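Local coordinates for putative mannose-1-phosphate guanylyl transferase (Thermus thermophilus, PDB 2CU2), which probably transfers a guanylyl group from GTP to mannose 1-phosphate to make GDP-mannose, at residues 1-9 with 98-108; 129-139 with 184-192. All blocks are in the same frame, centred on the assembly; numbering follows the deposited sequence.

Contact 1: 1-9 with 98-108; sequences MKTYALVMA and EGAERLLVLPA
Strands 3-8 and 102-107 run side by side in parallel, their axes 4.6 Å apart and 19° askew, and Tyr4, Leu6 and Met8 each donate an N-H to, and accept one through their O from, the segment opposite. The shortest rung joins Leu6 N to Leu104 O at 2.6 Å. Ahead of the ladder Lys2 O takes two donors, Glu101 N and Arg102 N, while Lys2 N reaches Glu101 OE1 at 3.0 Å from above the carboxylate plane. Lys2 runs out almost fully extended (chi1 -174°) and carries NZ to Glu98 O, a carbonyl at the C-terminus of a helix closed by a Schellman motif at Gly99; the positive charge is probably favoured there by the helix dipole. Met1 SD sits over the centre of one face of the Arg102 guanidinium, 3.7 Å from CZ; NH1 bonds to Glu101 O and NE to Leu126 O, which hold the flat group beneath the soft sulfur. Tyr4 receives Glu98 CB over one ring face, 4.2 Å from the centroid, and Ala100 CB packs near CD1, a methyl that fits close to the ring. Beyond, Leu6 CD2 lies beside Val105 CG2, and Met8, bent at chi3 (-66°), folds CE onto Val105 CG1 at 3.6 Å; on the sheet's other face Val7 CG1 meets Ala108 CB. Apolar Ala5, Val7 and Leu106 suit that face, which helix 37-45 covers. Strand 54-59 pairs with the far edge of 3-8, and strand 184-192 flanks 102-107.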
loop_
_atom_site.group_PDB
_atom_site.type_symbol
_atom_site.label_atom_id
_atom_site.label_comp_id
_atom_site.label_asym_id
_atom_site.label_seq_id
_atom_site.Cartn_x
_atom_site.Cartn_y
_atom_site.Cartn_z
ATOM N N MET A 1 -26.296 15.658 40.471
ATOM C CA MET A 1 -27.485 14.823 40.619
ATOM C C MET A 1 -27.284 13.443 39.993
ATOM O O MET A 1 -26.211 13.079 39.533
ATOM C CB MET A 1 -28.658 15.531 39.938
ATOM C CG MET A 1 -28.254 16.856 39.291
ATOM S SD MET A 1 -29.593 17.559 38.321
ATOM C CE MET A 1 -30.616 18.158 39.677
ATOM N N LYS A 2 -28.367 12.643 40.025
ATOM C CA LYS A 2 -28.325 11.365 39.330
ATOM C C LYS A 2 -28.411 11.569 37.815
ATOM O O LYS A 2 -29.465 11.849 37.260
ATOM C CB LYS A 2 -29.503 10.510 39.805
ATOM C CG LYS A 2 -29.454 9.090 39.236
ATOM C CD LYS A 2 -30.278 8.096 40.056
ATOM C CE LYS A 2 -29.768 6.656 39.918
ATOM N NZ LYS A 2 -30.816 5.717 40.312
ATOM N N THR A 3 -27.235 11.440 37.211
ATOM C CA THR A 3 -27.086 11.624 35.780
ATOM C C THR A 3 -26.698 10.328 35.078
ATOM O O THR A 3 -25.806 9.605 35.522
ATOM C CB THR A 3 -26.007 12.679 35.462
ATOM O OG1 THR A 3 -26.367 13.930 36.059
ATOM C CG2 THR A 3 -25.873 12.863 33.950
ATOM N N TYR A 4 -27.392 10.030 33.988
ATOM C CA TYR A 4 -27.079 8.853 33.199
ATOM C C TYR A 4 -26.436 9.358 31.916
ATOM O O TYR A 4 -26.647 10.502 31.516
ATOM C CB TYR A 4 -28.343 8.044 32.883
ATOM C CG TYR A 4 -28.570 6.889 33.836
ATOM C CD1 TYR A 4 -28.821 7.112 35.193
ATOM C CD2 TYR A 4 -28.486 5.570 33.392
ATOM C CE1 TYR A 4 -28.978 6.049 36.081
ATOM C CE2 TYR A 4 -28.641 4.502 34.273
ATOM C CZ TYR A 4 -28.885 4.749 35.614
ATOM O OH TYR A 4 -29.021 3.694 36.483
ATOM N N ALA A 5 -25.644 8.511 31.279
ATOM C CA ALA A 5 -24.982 8.891 30.047
ATOM C C ALA A 5 -25.269 7.859 28.973
ATOM O O ALA A 5 -25.140 6.658 29.207
ATOM C CB ALA A 5 -23.476 9.006 30.279
ATOM N N LEU A 6 -25.687 8.334 27.804
ATOM C CA LEU A 6 -25.952 7.454 26.678
ATOM C C LEU A 6 -24.815 7.653 25.682
ATOM O O LEU A 6 -24.632 8.750 25.147
ATOM C CB LEU A 6 -27.278 7.796 25.991
ATOM C CG LEU A 6 -27.494 7.006 24.691
ATOM C CD1 LEU A 6 -27.788 5.545 25.033
ATOM C CD2 LEU A 6 -28.635 7.597 23.879
ATOM N N VAL A 7 -24.054 6.594 25.445
ATOM C CA VAL A 7 -22.964 6.624 24.478
ATOM C C VAL A 7 -23.348 5.899 23.190
ATOM O O VAL A 7 -23.475 4.682 23.133
ATOM C CB VAL A 7 -21.744 5.957 25.113
ATOM C CG1 VAL A 7 -20.582 5.943 24.121
ATOM C CG2 VAL A 7 -21.328 6.717 26.359
ATOM N N MET A 8 -23.573 6.701 22.136
ATOM C CA MET A 8 -24.022 6.122 20.878
ATOM C C MET A 8 -22.854 5.637 20.018
ATOM O O MET A 8 -22.021 6.402 19.551
ATOM C CB MET A 8 -24.823 7.186 20.124
ATOM C CG MET A 8 -25.993 7.725 20.952
ATOM S SD MET A 8 -27.038 8.845 20.011
ATOM C CE MET A 8 -25.841 10.169 19.786
ATOM N N ALA A 9 -22.789 4.302 19.858
ATOM C CA ALA A 9 -21.769 3.727 18.989
ATOM C C ALA A 9 -22.379 3.273 17.660
ATOM O O ALA A 9 -23.268 2.433 17.604
ATOM C CB ALA A 9 -21.144 2.532 19.712
ATOM N N GLU A 98 -35.086 4.470 35.486
ATOM C CA GLU A 98 -33.955 4.454 36.405
ATOM C C GLU A 98 -34.044 5.628 37.386
ATOM O O GLU A 98 -33.326 5.717 38.373
ATOM C CB GLU A 98 -32.663 4.549 35.589
ATOM C CG GLU A 98 -32.159 3.181 35.123
ATOM C CD GLU A 98 -32.153 2.219 36.292
ATOM O OE1 GLU A 98 -31.854 2.643 37.399
ATOM O OE2 GLU A 98 -32.439 1.042 36.077
ATOM N N GLY A 99 -34.946 6.571 37.049
ATOM C CA GLY A 99 -35.178 7.706 37.936
ATOM C C GLY A 99 -34.115 8.791 37.761
ATOM O O GLY A 99 -33.823 9.571 38.658
ATOM N N ALA A 100 -33.500 8.802 36.565
ATOM C CA ALA A 100 -32.437 9.768 36.311
ATOM C C ALA A 100 -32.980 11.194 36.201
ATOM O O ALA A 100 -34.038 11.444 35.641
ATOM C CB ALA A 100 -31.737 9.375 35.009
ATOM N N GLU A 101 -32.228 12.136 36.756
ATOM C CA GLU A 101 -32.607 13.548 36.718
ATOM C C GLU A 101 -32.001 14.221 35.494
ATOM O O GLU A 101 -32.453 15.280 35.061
ATOM C CB GLU A 101 -32.104 14.269 37.967
ATOM C CG GLU A 101 -32.777 13.849 39.256
ATOM C CD GLU A 101 -31.948 14.218 40.469
ATOM O OE1 GLU A 101 -31.131 13.380 40.904
ATOM O OE2 GLU A 101 -32.106 15.347 40.978
ATOM N N ARG A 102 -30.961 13.602 34.950
ATOM C CA ARG A 102 -30.282 14.143 33.786
ATOM C C ARG A 102 -29.790 13.033 32.875
ATOM O O ARG A 102 -29.359 11.972 33.340
ATOM C CB ARG A 102 -29.078 14.987 34.219
ATOM C CG ARG A 102 -29.414 16.293 34.907
ATOM C CD ARG A 102 -29.846 17.347 33.906
ATOM N NE ARG A 102 -30.004 18.656 34.539
ATOM C CZ ARG A 102 -31.047 19.010 35.284
ATOM N NH1 ARG A 102 -32.037 18.151 35.489
ATOM N NH2 ARG A 102 -31.092 20.220 35.831
ATOM N N LEU A 103 -29.865 13.279 31.574
ATOM C CA LEU A 103 -29.367 12.321 30.602
ATOM C C LEU A 103 -28.414 13.054 29.666
ATOM O O LEU A 103 -28.752 14.087 29.084
ATOM C CB LEU A 103 -30.501 11.680 29.793
ATOM C CG LEU A 103 -29.991 10.712 28.721
ATOM C CD1 LEU A 103 -29.218 9.572 29.373
ATOM C CD2 LEU A 103 -31.156 10.182 27.893
ATOM N N LEU A 104 -27.215 12.507 29.541
ATOM C CA LEU A 104 -26.195 13.076 28.684
ATOM C C LEU A 104 -26.124 12.160 27.456
ATOM O O LEU A 104 -26.077 10.938 27.591
ATOM C CB LEU A 104 -24.874 13.084 29.451
ATOM C CG LEU A 104 -23.821 14.152 29.188
ATOM C CD1 LEU A 104 -24.461 15.527 29.052
ATOM C CD2 LEU A 104 -22.834 14.121 30.350
ATOM N N VAL A 105 -26.159 12.745 26.265
ATOM C CA VAL A 105 -26.098 11.956 25.040
ATOM C C VAL A 105 -24.852 12.328 24.247
ATOM O O VAL A 105 -24.646 13.496 23.918
ATOM C CB VAL A 105 -27.343 12.197 24.155
ATOM C CG1 VAL A 105 -27.144 11.562 22.791
ATOM C CG2 VAL A 105 -28.577 11.621 24.827
ATOM N N LEU A 106 -24.019 11.340 23.937
ATOM C CA LEU A 106 -22.808 11.622 23.181
ATOM C C LEU A 106 -22.365 10.534 22.211
ATOM O O LEU A 106 -22.567 9.340 22.448
ATOM C CB LEU A 106 -21.653 11.927 24.133
ATOM C CG LEU A 106 -21.424 10.902 25.241
ATOM C CD1 LEU A 106 -20.030 10.314 25.136
ATOM C CD2 LEU A 106 -21.618 11.578 26.581
ATOM N N PRO A 107 -21.750 10.941 21.090
ATOM C CA PRO A 107 -21.180 10.039 20.097
ATOM C C PRO A 107 -19.854 9.450 20.579
ATOM O O PRO A 107 -19.122 10.041 21.360
ATOM C CB PRO A 107 -20.968 10.836 18.817
ATOM C CG PRO A 107 -20.816 12.295 19.226
ATOM C CD PRO A 107 -21.514 12.316 20.668
ATOM N N ALA A 108 -19.574 8.219 20.108
ATOM C CA ALA A 108 -18.357 7.549 20.531
ATOM C C ALA A 108 -17.316 7.544 19.411
ATOM O O ALA A 108 -16.239 6.980 19.530
ATOM C CB ALA A 108 -18.717 6.117 20.924
#

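Contact 2: 129-139 with 184-192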
loop_
_atom_site.group_PDB
_atom_site.type_symbol
_atom_site.label_atom_id
_atom_site.label_comp_id
_atom_site.label_asym_id
_atom_site.label_seq_id
_atom_site.Cartn_x
_atom_site.Cartn_y
_atom_site.Cartn_z
ATOM N N ALA A 129 -29.049 22.556 31.885
ATOM C CA ALA A 129 -30.224 21.766 31.545
ATOM C C ALA A 129 -31.310 21.869 32.619
ATOM O O ALA A 129 -31.680 20.899 33.267
ATOM C CB ALA A 129 -29.784 20.310 31.388
ATOM N N GLU A 130 -31.792 23.109 32.831
ATOM C CA GLU A 130 -32.883 23.307 33.778
ATOM C C GLU A 130 -34.221 22.866 33.173
ATOM O O GLU A 130 -34.285 22.223 32.134
ATOM C CB GLU A 130 -32.929 24.792 34.146
ATOM C CG GLU A 130 -31.638 25.258 34.828
ATOM C CD GLU A 130 -31.798 26.691 35.281
ATOM O OE1 GLU A 130 -32.209 27.516 34.478
ATOM O OE2 GLU A 130 -31.500 26.974 36.441
ATOM N N GLU A 131 -35.315 23.201 33.883
ATOM C CA GLU A 131 -36.629 22.795 33.394
ATOM C C GLU A 131 -36.930 23.384 32.012
ATOM O O GLU A 131 -37.055 24.589 31.836
ATOM C CB GLU A 131 -37.688 23.247 34.402
ATOM C CG GLU A 131 -39.060 22.636 34.109
ATOM C CD GLU A 131 -39.866 22.558 35.386
ATOM O OE1 GLU A 131 -39.376 22.999 36.416
ATOM O OE2 GLU A 131 -40.987 22.052 35.340
ATOM N N GLY A 132 -37.091 22.481 31.027
ATOM C CA GLY A 132 -37.600 22.912 29.729
ATOM C C GLY A 132 -36.477 22.922 28.688
ATOM O O GLY A 132 -36.679 22.685 27.504
ATOM N N PHE A 133 -35.250 23.170 29.156
ATOM C CA PHE A 133 -34.148 23.387 28.223
ATOM C C PHE A 133 -33.501 22.073 27.771
ATOM O O PHE A 133 -33.232 21.180 28.564
ATOM C CB PHE A 133 -33.111 24.287 28.901
ATOM C CG PHE A 133 -33.676 25.667 29.095
ATOM C CD1 PHE A 133 -34.212 26.020 30.328
ATOM C CD2 PHE A 133 -33.720 26.555 28.033
ATOM C CE1 PHE A 133 -34.802 27.266 30.492
ATOM C CE2 PHE A 133 -34.313 27.803 28.206
ATOM C CZ PHE A 133 -34.858 28.163 29.433
ATOM N N VAL A 134 -33.263 22.049 26.448
ATOM C CA VAL A 134 -32.327 21.080 25.904
ATOM C C VAL A 134 -30.982 21.751 25.626
ATOM O O VAL A 134 -30.907 22.850 25.094
ATOM C CB VAL A 134 -32.907 20.512 24.606
ATOM C CG1 VAL A 134 -32.789 21.544 23.487
ATOM C CG2 VAL A 134 -32.153 19.256 24.206
ATOM N N VAL A 135 -29.867 21.154 26.040
ATOM C CA VAL A 135 -28.557 21.781 25.878
ATOM C C VAL A 135 -27.686 21.083 24.834
ATOM O O VAL A 135 -27.609 19.856 24.797
ATOM C CB VAL A 135 -27.779 21.803 27.230
ATOM C CG1 VAL A 135 -26.535 22.696 27.113
ATOM C CG2 VAL A 135 -28.688 22.292 28.353
ATOM N N ALA A 136 -27.022 21.876 23.994
ATOM C CA ALA A 136 -26.149 21.341 22.957
ATOM C C ALA A 136 -24.718 21.836 23.135
ATOM O O ALA A 136 -24.468 22.831 23.830
ATOM C CB ALA A 136 -26.673 21.730 21.571
ATOM N N LEU A 137 -23.784 21.121 22.513
ATOM C CA LEU A 137 -22.359 21.453 22.576
ATOM C C LEU A 137 -21.948 22.089 21.264
ATOM O O LEU A 137 -22.204 21.537 20.193
ATOM C CB LEU A 137 -21.512 20.192 22.804
ATOM C CG LEU A 137 -19.982 20.316 22.622
ATOM C CD1 LEU A 137 -19.371 21.148 23.744
ATOM C CD2 LEU A 137 -19.360 18.920 22.610
ATOM N N GLY A 138 -21.312 23.250 21.358
ATOM C CA GLY A 138 -20.860 23.954 20.175
ATOM C C GLY A 138 -19.346 24.098 20.167
ATOM O O GLY A 138 -18.701 24.057 21.213
ATOM N N LEU A 139 -18.775 24.257 18.978
ATOM C CA LEU A 139 -17.339 24.415 18.832
ATOM C C LEU A 139 -17.052 25.450 17.756
ATOM O O LEU A 139 -17.663 25.430 16.692
ATOM C CB LEU A 139 -16.710 23.071 18.466
ATOM C CG LEU A 139 -16.950 22.068 19.599
ATOM C CD1 LEU A 139 -17.148 20.691 19.051
ATOM C CD2 LEU A 139 -15.788 22.128 20.588
ATOM N N VAL A 184 -21.549 28.230 15.103
ATOM C CA VAL A 184 -20.594 27.242 15.604
ATOM C C VAL A 184 -20.980 25.814 15.196
ATOM O O VAL A 184 -22.106 25.540 14.804
ATOM C CB VAL A 184 -20.539 27.356 17.132
ATOM C CG1 VAL A 184 -20.065 28.751 17.534
ATOM C CG2 VAL A 184 -21.906 27.094 17.733
ATOM N N TRP A 185 -19.975 24.907 15.249
ATOM C CA TRP A 185 -20.214 23.512 14.876
ATOM C C TRP A 185 -21.062 22.801 15.935
ATOM O O TRP A 185 -20.886 22.974 17.137
ATOM C CB TRP A 185 -18.866 22.787 14.744
ATOM C CG TRP A 185 -18.142 23.132 13.492
ATOM C CD1 TRP A 185 -18.693 23.526 12.248
ATOM C CD2 TRP A 185 -16.707 23.002 13.280
ATOM N NE1 TRP A 185 -17.741 23.677 11.283
ATOM C CE2 TRP A 185 -16.444 23.339 11.929
ATOM C CE3 TRP A 185 -15.641 22.629 14.112
ATOM C CZ2 TRP A 185 -15.140 23.317 11.456
ATOM C CZ3 TRP A 185 -14.334 22.604 13.644
ATOM C CH2 TRP A 185 -14.088 22.950 12.303
ATOM N N ASN A 186 -22.033 21.996 15.452
ATOM C CA ASN A 186 -22.788 21.122 16.347
ATOM C C ASN A 186 -21.915 19.937 16.780
ATOM O O ASN A 186 -21.469 19.137 15.969
ATOM C CB ASN A 186 -24.003 20.605 15.565
ATOM C CG ASN A 186 -24.918 19.802 16.457
ATOM O OD1 ASN A 186 -24.495 19.057 17.338
ATOM N ND2 ASN A 186 -26.226 19.922 16.166
ATOM N N GLY A 187 -21.644 19.868 18.094
ATOM C CA GLY A 187 -20.691 18.873 18.579
ATOM C C GLY A 187 -21.317 17.478 18.757
ATOM O O GLY A 187 -20.645 16.504 19.072
ATOM N N GLY A 188 -22.654 17.397 18.596
ATOM C CA GLY A 188 -23.196 16.042 18.651
ATOM C C GLY A 188 -23.492 15.588 20.088
ATOM O O GLY A 188 -23.865 14.452 20.347
ATOM N N VAL A 189 -23.276 16.510 21.045
ATOM C CA VAL A 189 -23.536 16.167 22.442
ATOM C C VAL A 189 -24.725 16.949 23.008
ATOM O O VAL A 189 -24.942 18.115 22.710
ATOM C CB VAL A 189 -22.278 16.467 23.256
ATOM C CG1 VAL A 189 -22.522 16.154 24.730
ATOM C CG2 VAL A 189 -21.125 15.623 22.750
ATOM N N PHE A 190 -25.530 16.247 23.828
ATOM C CA PHE A 190 -26.734 16.880 24.359
ATOM C C PHE A 190 -26.955 16.539 25.837
ATOM O O PHE A 190 -26.542 15.497 26.330
ATOM C CB PHE A 190 -27.929 16.404 23.532
ATOM C CG PHE A 190 -27.696 16.706 22.081
ATOM C CD1 PHE A 190 -27.234 15.704 21.237
ATOM C CD2 PHE A 190 -27.957 17.973 21.585
ATOM C CE1 PHE A 190 -27.036 15.973 19.890
ATOM C CE2 PHE A 190 -27.759 18.234 20.232
ATOM C CZ PHE A 190 -27.300 17.237 19.380
ATOM N N ALA A 191 -27.602 17.489 26.537
ATOM C CA ALA A 191 -27.909 17.278 27.946
ATOM C C ALA A 191 -29.302 17.807 28.290
ATOM O O ALA A 191 -29.658 18.935 27.974
ATOM C CB ALA A 191 -26.856 18.009 28.779
ATOM N N PHE A 192 -30.105 16.919 28.902
ATOM C CA PHE A 192 -31.459 17.308 29.274
ATOM C C PHE A 192 -32.034 16.353 30.318
ATOM O O PHE A 192 -31.582 15.231 30.493
ATOM C CB PHE A 192 -32.327 17.263 28.015
ATOM C CG PHE A 192 -32.110 15.964 27.289
ATOM C CD1 PHE A 192 -32.826 14.833 27.666
ATOM C CD2 PHE A 192 -31.213 15.905 26.234
ATOM C CE1 PHE A 192 -32.641 13.640 26.980
ATOM C CE2 PHE A 192 -31.034 14.706 25.551
ATOM C CZ PHE A 192 -31.746 13.571 25.920
HETATM O O HOH W 1 -24.521 19.324 20.192
#
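Leu137 and Val189 meet at a beta bulge in the antiparallel pairing of strand 134-139 with 184-192. Leu137 swings CG to the side opposite its own N (chi1 168°), crosses Val189 and sets CD2 3.7 Å from CG2. The direct bond from Leu137 N to Val189 O is weak, and the same N-H is shared with a water, which accepts it at 3.0 Å. Asn186 folds back in an Asx turn, its OD1 taking Gly188 N at 2.8 Å in the carbonyl plane. Just before the corner at Gly188, Gly187 suits its place because a CB there would strike Leu137 CD2; likewise at Gly138 it would strike Val184 CG2. Phe190, its CG beside the backbone N (chi1 -56°), brings CE2 to 3.9 Å from Ala136 CB, a methyl small enough to admit the ring. A serine in place of Phe190 would probably leave Ala136 CB without its ring partner and open a gap on that face. Val134 CG2 lies alongside Phe192, 4.0 Å from CD2. Past the bulge, Leu139 and Trp185 pair through two backbone bonds, while the indole NE1 turns to Tyr150. Chemically, the join is largely backbone bonding beneath apolar side chains, with one water and one amide serving the polar groups that the bulge takes out of regular pairing.

Overall arrangement
Contact 1 closes before contact 2 opens, so the two come in series along the chain, both in its nucleotidyltransferase part. Their centres lie about 13 Å apart within one mixed sheet, where strands 102-107 and 184-192 are antiparallel neighbours. Probable hydrogen bonds from Val105 N to Phe190 O and from Leu103 N to Phe192 O join them, giving the local order 3-8, 102-107, 184-192, 134-139. The parallel pairing of contact 1 gives way to antiparallel pairing at the 102-107/184-192 boundary, and contact 2 continues it, consistent with the Rossmann-like core of GT-A nucleotidyltransferases. Helix 115-128, between strands 102-107 and 134-139 in the chain, packs on Val135, Val189 and Ala191 and accepts Arg102 NE at Leu126 O, touching both contacts of this shared core.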